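Side-chain contacts in PPR (Rhodospirillum centenum, PDB 1MZU), which senses light through its N-terminal photoactive yellow protein domain, part of a larger, probably dimeric sensor histidine kinase: residues V43-N48 with P120-I125; S81-D86 with A95-V100; R113-G118 with W124-K129. All blocks are in the same frame, centred on the assembly; numbering follows the deposited sequence.

All three contacts belong to one PAS domain and to its five-stranded antiparallel sheet, whose strands run in the order 44-47, 34-39, 122-128, 107-116, 94-102. Contact 1 reaches from the outer strand 44-47 over strand 34-39 to strand 122-128, contact 3 zips 122-128 to 107-116, and contact 2 lays helix 78-89 against the other outer strand, 94-102. Contacts 1 and 3, which share W124 and I125, have centres about 9 Å apart; contact 2 lies about 10 Å from contact 3 and 15 Å from contact 1. Along the chain contact 2 falls between the segments of contact 1 and closes before contact 3 opens. Together they tie outer strands and helix to the middle of the chromophore-binding domain's sheet.

Contact 1: V43-N48 with P120-I125; sequences VIHRYN and PDRYWI. With HC4 (4'-hydroxycinnamic acid), chain D.
H45 and R122 face each other across an intervening strand, their CA atoms 8.5 Å apart, because 44-47 and 122-128 are not neighbours in the sheet: strand 34-39 runs between them. Side chains therefore make the contact. The guanidinium of R122 lies flat on one face of the H45 imidazole, the planes only 12° apart and the group centres 3.8 Å apart, with CZ above the middle of the ring. R122 NH1 comes closest to ND1 of H45, at 3.6 Å, and NH2 sits over CE1. A bend at chi2 (-53°) in R122 brings the guanidinium to the imidazole face. H45 NE2, at the rim of the ring, is hydrogen-bonded to D39, which helps to fix the turn of the imidazole under its arginine lid. H45 and R46 both face Q37 of strand 34-39, a classic beta bulge in this PAS sheet, and both of their CB atoms head toward 120-125. R46 uses its aliphatic root, CB lying 4.4 Å from W124 CH2, while its NH1 turns back to the carbonyl O of H45 at 2.7 Å, coming from above the carbonyl plane. W124 NE1 is held by D21. From the same strand Y47 points away from 120-125 into the chromophore pocket, where its OH lies 2.6 Å from O4' of the 4'-hydroxycinnamic acid and is hydrogen-bonded to S55; E51 is also hydrogen-bonded to the chromophore.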
loop_
_atom_site.group_PDB
_atom_site.type_symbol
_atom_site.label_atom_id
_atom_site.label_comp_id
_atom_site.label_asym_id
_atom_site.label_seq_id
_atom_site.Cartn_x
_atom_site.Cartn_y
_atom_site.Cartn_z
ATOM N N VAL A 43 -5.629 -7.712 -2.808
ATOM C CA VAL A 43 -6.821 -6.915 -3.135
ATOM C C VAL A 43 -7.028 -5.736 -2.167
ATOM O O VAL A 43 -6.987 -5.912 -0.955
ATOM C CB VAL A 43 -8.091 -7.848 -3.225
ATOM C CG1 VAL A 43 -9.373 -7.066 -3.528
ATOM C CG2 VAL A 43 -7.886 -8.916 -4.293
ATOM N N ILE A 44 -7.196 -4.536 -2.728
ATOM C CA ILE A 44 -7.406 -3.291 -1.983
ATOM C C ILE A 44 -8.800 -3.166 -1.352
ATOM O O ILE A 44 -9.823 -3.323 -2.021
ATOM C CB ILE A 44 -7.082 -2.044 -2.875
ATOM C CG1 ILE A 44 -5.634 -2.153 -3.365
ATOM C CG2 ILE A 44 -7.299 -0.713 -2.094
ATOM C CD1 ILE A 44 -5.219 -1.152 -4.391
ATOM N N HIS A 45 -8.804 -2.897 -0.048
ATOM C CA HIS A 45 -10.028 -2.727 0.719
ATOM C C HIS A 45 -10.205 -1.272 1.149
ATOM O O HIS A 45 -11.318 -0.748 1.094
ATOM C CB HIS A 45 -10.094 -3.721 1.893
ATOM C CG HIS A 45 -10.306 -5.143 1.462
ATOM N ND1 HIS A 45 -11.556 -5.717 1.366
ATOM C CD2 HIS A 45 -9.430 -6.091 1.058
ATOM C CE1 HIS A 45 -11.440 -6.954 0.918
ATOM N NE2 HIS A 45 -10.159 -7.206 0.723
ATOM N N ARG A 46 -9.108 -0.603 1.525
ATOM C CA ARG A 46 -9.147 0.814 1.905
ATOM C C ARG A 46 -8.040 1.556 1.180
ATOM O O ARG A 46 -6.929 1.038 1.041
ATOM C CB ARG A 46 -8.987 1.037 3.418
ATOM C CG ARG A 46 -9.995 0.360 4.344
ATOM C CD ARG A 46 -11.434 0.792 4.128
ATOM N NE ARG A 46 -12.311 -0.103 4.879
ATOM C CZ ARG A 46 -13.021 -1.102 4.358
ATOM N NH1 ARG A 46 -12.995 -1.350 3.056
ATOM N NH2 ARG A 46 -13.693 -1.915 5.163
ATOM N N TYR A 47 -8.331 2.794 0.780
ATOM C CA TYR A 47 -7.384 3.633 0.039
ATOM C C TYR A 47 -7.684 5.096 0.397
ATOM O O TYR A 47 -8.712 5.632 -0.043
ATOM C CB TYR A 47 -7.602 3.387 -1.474
ATOM C CG TYR A 47 -6.512 3.879 -2.398
ATOM C CD1 TYR A 47 -5.403 3.064 -2.698
ATOM C CD2 TYR A 47 -6.577 5.159 -2.987
ATOM C CE1 TYR A 47 -4.369 3.523 -3.574
ATOM C CE2 TYR A 47 -5.567 5.626 -3.852
ATOM C CZ TYR A 47 -4.467 4.809 -4.139
ATOM O OH TYR A 47 -3.471 5.312 -4.939
ATOM N N ASN A 48 -6.789 5.747 1.151
ATOM C CA ASN A 48 -7.002 7.147 1.554
ATOM C C ASN A 48 -6.709 8.239 0.511
ATOM O O ASN A 48 -6.129 7.958 -0.536
ATOM C CB ASN A 48 -6.356 7.465 2.931
ATOM C CG ASN A 48 -4.847 7.700 2.875
ATOM O OD1 ASN A 48 -4.154 7.231 1.976
ATOM N ND2 ASN A 48 -4.334 8.427 3.863
ATOM N N PRO A 120 -8.319 -9.864 10.969
ATOM C CA PRO A 120 -7.535 -10.925 10.319
ATOM C C PRO A 120 -7.596 -10.836 8.790
ATOM O O PRO A 120 -8.565 -10.295 8.235
ATOM C CB PRO A 120 -8.203 -12.198 10.837
ATOM C CG PRO A 120 -8.629 -11.802 12.202
ATOM C CD PRO A 120 -9.255 -10.459 11.944
ATOM N N ASP A 121 -6.524 -11.302 8.136
ATOM C CA ASP A 121 -6.365 -11.308 6.670
ATOM C C ASP A 121 -6.182 -9.894 6.087
ATOM O O ASP A 121 -6.044 -9.739 4.887
ATOM C CB ASP A 121 -7.541 -12.060 5.977
ATOM C CG ASP A 121 -7.375 -12.195 4.449
ATOM O OD1 ASP A 121 -8.362 -11.963 3.715
ATOM O OD2 ASP A 121 -6.260 -12.524 3.980
ATOM N N ARG A 122 -6.149 -8.870 6.938
ATOM C CA ARG A 122 -5.973 -7.490 6.477
ATOM C C ARG A 122 -4.585 -6.955 6.815
ATOM O O ARG A 122 -4.037 -7.276 7.867
ATOM C CB ARG A 122 -7.082 -6.570 7.014
ATOM C CG ARG A 122 -8.495 -6.938 6.547
ATOM C CD ARG A 122 -8.609 -7.071 5.018
ATOM N NE ARG A 122 -9.664 -8.004 4.614
ATOM C CZ ARG A 122 -10.957 -7.698 4.534
ATOM N NH1 ARG A 122 -11.382 -6.474 4.832
ATOM N NH2 ARG A 122 -11.829 -8.613 4.143
ATOM N N TYR A 123 -3.991 -6.208 5.881
ATOM C CA TYR A 123 -2.641 -5.659 6.041
ATOM C C TYR A 123 -2.563 -4.205 5.595
ATOM O O TYR A 123 -3.270 -3.786 4.681
ATOM C CB TYR A 123 -1.627 -6.485 5.226
ATOM C CG TYR A 123 -1.644 -7.968 5.518
ATOM C CD1 TYR A 123 -2.455 -8.846 4.757
ATOM C CD2 TYR A 123 -0.923 -8.500 6.608
ATOM C CE1 TYR A 123 -2.558 -10.227 5.087
ATOM C CE2 TYR A 123 -1.015 -9.889 6.947
ATOM C CZ TYR A 123 -1.837 -10.736 6.183
ATOM O OH TYR A 123 -1.955 -12.070 6.510
ATOM N N TRP A 124 -1.637 -3.471 6.200
ATOM C CA TRP A 124 -1.435 -2.059 5.917
ATOM C C TRP A 124 -0.123 -1.731 5.244
ATOM O O TRP A 124 0.912 -2.341 5.529
ATOM C CB TRP A 124 -1.500 -1.240 7.202
ATOM C CG TRP A 124 -2.857 -1.076 7.764
ATOM C CD1 TRP A 124 -3.370 -1.719 8.839
ATOM C CD2 TRP A 124 -3.886 -0.218 7.272
ATOM N NE1 TRP A 124 -4.672 -1.334 9.055
ATOM C CE2 TRP A 124 -5.017 -0.406 8.108
ATOM C CE3 TRP A 124 -3.969 0.700 6.205
ATOM C CZ2 TRP A 124 -6.232 0.290 7.906
ATOM C CZ3 TRP A 124 -5.175 1.395 5.998
ATOM C CH2 TRP A 124 -6.290 1.184 6.851
ATOM N N ILE A 125 -0.189 -0.743 4.358
ATOM C CA ILE A 125 0.962 -0.245 3.621
ATOM C C ILE A 125 0.921 1.283 3.811
ATOM O O ILE A 125 -0.034 1.940 3.370
ATOM C CB ILE A 125 0.890 -0.594 2.090
ATOM C CG1 ILE A 125 0.702 -2.104 1.878
ATOM C CG2 ILE A 125 2.162 -0.088 1.379
ATOM C CD1 ILE A 125 0.262 -2.542 0.475
HETATM C C1 HC4 D . 4.226 1.389 -9.504
HETATM O O1 HC4 D . 3.660 0.838 -10.504
HETATM C C2 HC4 D . 3.549 2.202 -8.526
HETATM C C3 HC4 D . 2.283 2.578 -8.670
HETATM C "C1'" HC4 D . 1.457 3.130 -7.634
HETATM C "C2'" HC4 D . 0.069 3.485 -7.947
HETATM C "C3'" HC4 D . -0.788 3.945 -6.921
HETATM C "C4'" HC4 D . -0.313 3.995 -5.579
HETATM C "C5'" HC4 D . 1.028 3.646 -5.279
HETATM C "C6'" HC4 D . 1.873 3.205 -6.297
HETATM O "O4'" HC4 D . -1.085 4.409 -4.597
#

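Contact 2: S81-D86 with A95-V100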
loop_
_atom_site.group_PDB
_atom_site.type_symbol
_atom_site.label_atom_id
_atom_site.label_comp_id
_atom_site.label_asym_id
_atom_site.label_seq_id
_atom_site.Cartn_x
_atom_site.Cartn_y
_atom_site.Cartn_z
ATOM N N SER A 81 6.831 -6.719 -3.243
ATOM C CA SER A 81 5.822 -7.794 -3.219
ATOM C C SER A 81 6.333 -9.069 -2.596
ATOM O O SER A 81 5.575 -9.782 -1.944
ATOM C CB SER A 81 5.235 -8.096 -4.615
ATOM O OG SER A 81 6.184 -8.685 -5.481
ATOM N N GLY A 82 7.637 -9.319 -2.764
ATOM C CA GLY A 82 8.278 -10.495 -2.185
ATOM C C GLY A 82 8.252 -10.377 -0.668
ATOM O O GLY A 82 7.907 -11.335 0.020
ATOM N N ARG A 83 8.537 -9.170 -0.167
ATOM C CA ARG A 83 8.520 -8.858 1.273
ATOM C C ARG A 83 7.102 -9.012 1.836
ATOM O O ARG A 83 6.919 -9.482 2.960
ATOM C CB ARG A 83 9.011 -7.434 1.511
ATOM C CG ARG A 83 10.294 -7.353 2.298
ATOM C CD ARG A 83 10.888 -5.987 2.177
ATOM N NE ARG A 83 12.099 -5.797 2.961
ATOM C CZ ARG A 83 13.090 -4.980 2.607
ATOM N NH1 ARG A 83 13.028 -4.294 1.466
ATOM N NH2 ARG A 83 14.105 -4.779 3.433
ATOM N N PHE A 84 6.108 -8.648 1.022
ATOM C CA PHE A 84 4.696 -8.786 1.393
ATOM C C PHE A 84 4.303 -10.267 1.495
ATOM O O PHE A 84 3.711 -10.674 2.494
ATOM C CB PHE A 84 3.770 -8.054 0.389
ATOM C CG PHE A 84 2.287 -8.246 0.665
ATOM C CD1 PHE A 84 1.661 -7.534 1.702
ATOM C CD2 PHE A 84 1.518 -9.159 -0.095
ATOM C CE1 PHE A 84 0.294 -7.723 1.993
ATOM C CE2 PHE A 84 0.137 -9.359 0.184
ATOM C CZ PHE A 84 -0.470 -8.637 1.235
ATOM N N MET A 85 4.644 -11.049 0.464
ATOM C CA MET A 85 4.343 -12.489 0.390
ATOM C C MET A 85 4.942 -13.278 1.552
ATOM O O MET A 85 4.282 -14.159 2.105
ATOM C CB MET A 85 4.814 -13.079 -0.950
ATOM C CG MET A 85 4.443 -14.578 -1.191
ATOM S SD MET A 85 5.623 -15.807 -0.472
ATOM C CE MET A 85 4.741 -17.376 -0.688
ATOM N N ASP A 86 6.181 -12.940 1.917
ATOM C CA ASP A 86 6.895 -13.574 3.024
ATOM C C ASP A 86 6.286 -13.227 4.369
ATOM O O ASP A 86 6.245 -14.066 5.260
ATOM C CB ASP A 86 8.379 -13.182 3.019
ATOM C CG ASP A 86 9.160 -13.897 1.947
ATOM O OD1 ASP A 86 8.842 -15.065 1.652
ATOM O OD2 ASP A 86 10.099 -13.294 1.402
ATOM N N ALA A 95 7.854 -4.587 7.852
ATOM C CA ALA A 95 8.933 -4.137 6.989
ATOM C C ALA A 95 8.970 -2.628 6.883
ATOM O O ALA A 95 7.931 -1.963 6.927
ATOM C CB ALA A 95 8.790 -4.758 5.606
ATOM N N ARG A 96 10.184 -2.106 6.713
ATOM C CA ARG A 96 10.448 -0.678 6.569
ATOM C C ARG A 96 11.592 -0.601 5.565
ATOM O O ARG A 96 12.640 -1.237 5.763
ATOM C CB ARG A 96 10.856 -0.079 7.922
ATOM C CG ARG A 96 11.068 1.447 7.933
ATOM C CD ARG A 96 11.202 2.018 9.353
ATOM N NE ARG A 96 12.247 1.365 10.150
ATOM C CZ ARG A 96 12.047 0.778 11.332
ATOM N NH1 ARG A 96 10.838 0.755 11.880
ATOM N NH2 ARG A 96 13.050 0.162 11.947
ATOM N N PHE A 97 11.363 0.116 4.460
ATOM C CA PHE A 97 12.374 0.261 3.399
ATOM C C PHE A 97 12.123 1.473 2.514
ATOM O O PHE A 97 10.995 1.949 2.419
ATOM C CB PHE A 97 12.456 -1.017 2.521
ATOM C CG PHE A 97 11.135 -1.431 1.894
ATOM C CD1 PHE A 97 10.190 -2.169 2.638
ATOM C CD2 PHE A 97 10.840 -1.108 0.554
ATOM C CE1 PHE A 97 8.966 -2.584 2.059
ATOM C CE2 PHE A 97 9.622 -1.515 -0.040
ATOM C CZ PHE A 97 8.684 -2.257 0.715
ATOM N N ASP A 98 13.183 1.945 1.856
ATOM C CA ASP A 98 13.094 3.084 0.940
ATOM C C ASP A 98 12.712 2.562 -0.447
ATOM O O ASP A 98 13.097 1.454 -0.828
ATOM C CB ASP A 98 14.420 3.864 0.890
ATOM C CG ASP A 98 14.710 4.634 2.188
ATOM O OD1 ASP A 98 13.794 4.786 3.032
ATOM O OD2 ASP A 98 15.863 5.085 2.378
ATOM N N PHE A 99 11.920 3.343 -1.177
ATOM C CA PHE A 99 11.442 2.955 -2.503
ATOM C C PHE A 99 11.193 4.179 -3.371
ATOM O O PHE A 99 11.095 5.299 -2.870
ATOM C CB PHE A 99 10.129 2.160 -2.359
ATOM C CG PHE A 99 9.903 1.157 -3.452
ATOM C CD1 PHE A 99 10.659 -0.022 -3.491
ATOM C CD2 PHE A 99 8.967 1.405 -4.478
ATOM C CE1 PHE A 99 10.496 -0.947 -4.539
ATOM C CE2 PHE A 99 8.789 0.491 -5.539
ATOM C CZ PHE A 99 9.555 -0.690 -5.571
ATOM N N VAL A 100 11.080 3.944 -4.675
ATOM C CA VAL A 100 10.827 5.002 -5.644
ATOM C C VAL A 100 9.704 4.547 -6.592
ATOM O O VAL A 100 9.765 3.456 -7.168
ATOM C CB VAL A 100 12.153 5.432 -6.392
ATOM C CG1 VAL A 100 12.729 4.306 -7.259
ATOM C CG2 VAL A 100 11.935 6.688 -7.212
#
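Helix 78-89 packs beside the outer strand 94-102 of the PAS sheet, and R83 and F97 carry most of this helix-to-strand contact. The segments 81-86 and 95-100 run antiparallel, at 177°, with their axes 10.3 Å apart. R83 reaches across with its chain extended from CG to NE and lays its guanidinium flat on the F97 ring, a cation-pi stack with planes 11° apart and centres 4.6 Å apart. The overlap is offset toward the root of the phenylalanine: R83 NH1 is 3.5 Å from F97 CG and equally near its CB, while R83 CD passes 3.9 Å from CE1 farther out along the ring. F97 CG stands between the backbone N and the carbonyl carbon (chi1 56°), which sets the ring beside R83, the two side chains sliding past each other in opposite directions. Next to them, the methyl CB of A95 meets R83 CD at 4.2 Å. F80 meets the F97 ring edge-to-face. A serine in place of F97 would probably leave the R83 guanidinium without the aromatic surface it lies on and freer to turn, and take from F80 one of its ring partners. A cation-pi stack of this kind joins helix 78-89 to the outer strand 94-102 at the partly exposed margin of the PAS fold.

Contact 3: R113-G118 with W124-K129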
loop_
_atom_site.group_PDB
_atom_site.type_symbol
_atom_site.label_atom_id
_atom_site.label_comp_id
_atom_site.label_asym_id
_atom_site.label_seq_id
_atom_site.Cartn_x
_atom_site.Cartn_y
_atom_site.Cartn_z
ATOM N N ARG A 113 6.311 1.540 4.977
ATOM C CA ARG A 113 6.161 0.842 6.252
ATOM C C ARG A 113 4.999 -0.126 6.055
ATOM O O ARG A 113 3.874 0.300 5.790
ATOM C CB ARG A 113 5.870 1.828 7.400
ATOM C CG ARG A 113 5.546 1.191 8.776
ATOM C CD ARG A 113 6.727 0.434 9.395
ATOM N NE ARG A 113 6.301 -0.364 10.549
ATOM C CZ ARG A 113 7.115 -0.890 11.464
ATOM N NH1 ARG A 113 8.430 -0.721 11.389
ATOM N NH2 ARG A 113 6.604 -1.570 12.481
ATOM N N MET A 114 5.290 -1.420 6.161
ATOM C CA MET A 114 4.291 -2.489 5.998
ATOM C C MET A 114 4.061 -3.209 7.319
ATOM O O MET A 114 5.024 -3.526 8.014
ATOM C CB MET A 114 4.773 -3.529 4.982
ATOM C CG MET A 114 4.808 -3.087 3.545
ATOM S SD MET A 114 5.070 -4.482 2.446
ATOM C CE MET A 114 3.635 -4.391 1.572
ATOM N N GLN A 115 2.797 -3.477 7.648
ATOM C CA GLN A 115 2.417 -4.174 8.888
ATOM C C GLN A 115 1.006 -4.764 8.887
ATOM O O GLN A 115 0.197 -4.437 8.019
ATOM C CB GLN A 115 2.620 -3.288 10.138
ATOM C CG GLN A 115 1.921 -1.928 10.121
ATOM C CD GLN A 115 2.159 -1.160 11.408
ATOM O OE1 GLN A 115 3.099 -0.368 11.512
ATOM N NE2 GLN A 115 1.305 -1.393 12.398
ATOM N N ASN A 116 0.730 -5.632 9.871
ATOM C CA ASN A 116 -0.579 -6.292 10.068
ATOM C C ASN A 116 -1.648 -5.343 10.610
ATOM O O ASN A 116 -1.329 -4.304 11.194
ATOM C CB ASN A 116 -0.460 -7.437 11.085
ATOM C CG ASN A 116 0.233 -8.653 10.527
ATOM O OD1 ASN A 116 1.297 -8.554 9.940
ATOM N ND2 ASN A 116 -0.350 -9.817 10.746
ATOM N N ALA A 117 -2.909 -5.756 10.469
ATOM C CA ALA A 117 -4.068 -4.997 10.950
ATOM C C ALA A 117 -4.725 -5.727 12.118
ATOM O O ALA A 117 -4.362 -6.869 12.424
ATOM C CB ALA A 117 -5.078 -4.806 9.828
ATOM N N GLY A 118 -5.711 -5.065 12.731
ATOM C CA GLY A 118 -6.455 -5.622 13.854
ATOM C C GLY A 118 -7.467 -6.658 13.421
ATOM O O GLY A 118 -7.900 -7.498 14.213
ATOM N N TRP A 124 -1.637 -3.471 6.200
ATOM C CA TRP A 124 -1.435 -2.059 5.917
ATOM C C TRP A 124 -0.123 -1.731 5.244
ATOM O O TRP A 124 0.912 -2.341 5.529
ATOM C CB TRP A 124 -1.500 -1.240 7.202
ATOM C CG TRP A 124 -2.857 -1.076 7.764
ATOM C CD1 TRP A 124 -3.370 -1.719 8.839
ATOM C CD2 TRP A 124 -3.886 -0.218 7.272
ATOM N NE1 TRP A 124 -4.672 -1.334 9.055
ATOM C CE2 TRP A 124 -5.017 -0.406 8.108
ATOM C CE3 TRP A 124 -3.969 0.700 6.205
ATOM C CZ2 TRP A 124 -6.232 0.290 7.906
ATOM C CZ3 TRP A 124 -5.175 1.395 5.998
ATOM C CH2 TRP A 124 -6.290 1.184 6.851
ATOM N N ILE A 125 -0.189 -0.743 4.358
ATOM C CA ILE A 125 0.962 -0.245 3.621
ATOM C C ILE A 125 0.921 1.283 3.811
ATOM O O ILE A 125 -0.034 1.940 3.370
ATOM C CB ILE A 125 0.890 -0.594 2.090
ATOM C CG1 ILE A 125 0.702 -2.104 1.878
ATOM C CG2 ILE A 125 2.162 -0.088 1.379
ATOM C CD1 ILE A 125 0.262 -2.542 0.475
ATOM N N PHE A 126 1.924 1.824 4.509
ATOM C CA PHE A 126 2.031 3.264 4.757
ATOM C C PHE A 126 3.087 3.859 3.859
ATOM O O PHE A 126 4.170 3.293 3.690
ATOM C CB PHE A 126 2.334 3.562 6.228
ATOM C CG PHE A 126 1.276 3.070 7.169
ATOM C CD1 PHE A 126 -0.027 3.593 7.103
ATOM C CD2 PHE A 126 1.558 2.053 8.097
ATOM C CE1 PHE A 126 -1.051 3.113 7.948
ATOM C CE2 PHE A 126 0.546 1.555 8.957
ATOM C CZ PHE A 126 -0.771 2.090 8.879
ATOM N N VAL A 127 2.766 5.001 3.262
ATOM C CA VAL A 127 3.663 5.659 2.298
ATOM C C VAL A 127 4.010 7.092 2.737
ATOM O O VAL A 127 3.118 7.917 2.910
ATOM C CB VAL A 127 2.964 5.703 0.885
ATOM C CG1 VAL A 127 3.848 6.322 -0.168
ATOM C CG2 VAL A 127 2.538 4.311 0.427
ATOM N N ARG A 128 5.294 7.400 2.889
ATOM C CA ARG A 128 5.653 8.759 3.265
ATOM C C ARG A 128 6.645 9.473 2.366
ATOM O O ARG A 128 7.655 8.890 1.963
ATOM C CB ARG A 128 6.014 8.891 4.757
ATOM C CG ARG A 128 7.196 8.101 5.265
ATOM C CD ARG A 128 7.359 8.253 6.785
ATOM N NE ARG A 128 6.489 7.336 7.529
ATOM C CZ ARG A 128 6.731 6.036 7.716
ATOM N NH1 ARG A 128 7.827 5.471 7.218
ATOM N NH2 ARG A 128 5.861 5.293 8.389
ATOM N N LYS A 129 6.301 10.730 2.048
ATOM C CA LYS A 129 7.052 11.692 1.207
ATOM C C LYS A 129 6.832 11.590 -0.314
ATOM O O LYS A 129 6.116 12.465 -0.859
ATOM C CB LYS A 129 8.546 11.847 1.644
ATOM C CG LYS A 129 9.660 11.495 0.644
ATOM C CD LYS A 129 11.056 11.794 1.166
ATOM C CE LYS A 129 11.798 12.748 0.240
ATOM N NZ LYS A 129 11.079 14.048 0.188
ATOM O OXT LYS A 129 7.295 10.619 -0.943
#
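R113 with F126 and Q115 with W124 form two antiparallel hydrogen-bonded pairs, and this backbone ladder is the tight part of the contact. F126 N gives R113 O a bond of 2.8 Å, and W124 N meets Q115 O at 2.8 Å, nearly straight on to the carbonyl. Between these rungs M114 and I125 form a non-hydrogen-bonded pair, their side chains lying alongside and pointing the same way, with M114 CE 3.7 Å from I125 CG1. Both are buried, and F80 of helix 78-89 packs on each. The strands 107-116 and 122-128 make up a beta hairpin of the PAS sheet, and beyond the Q115-W124 pair A117 CB lies 3.7 Å from W124 CD1. On the face that also bears W124, itself buried, R113, Q115 and F126 are only partly covered. There Q115 brings CG to the F126 ring edge, 3.9 Å from CE2, its amide plane at 82° to the ring. R113 CG lies anti to the backbone N (chi1 174°), and its chain then bends, carrying the guanidinium away from 124-129 to a salt bridge with D94. R128 runs alongside R113, NH2 being 3.6 Å from R113 CB; the two like charges stay apart, R113 NE lying 6.1 Å from R128 NH2.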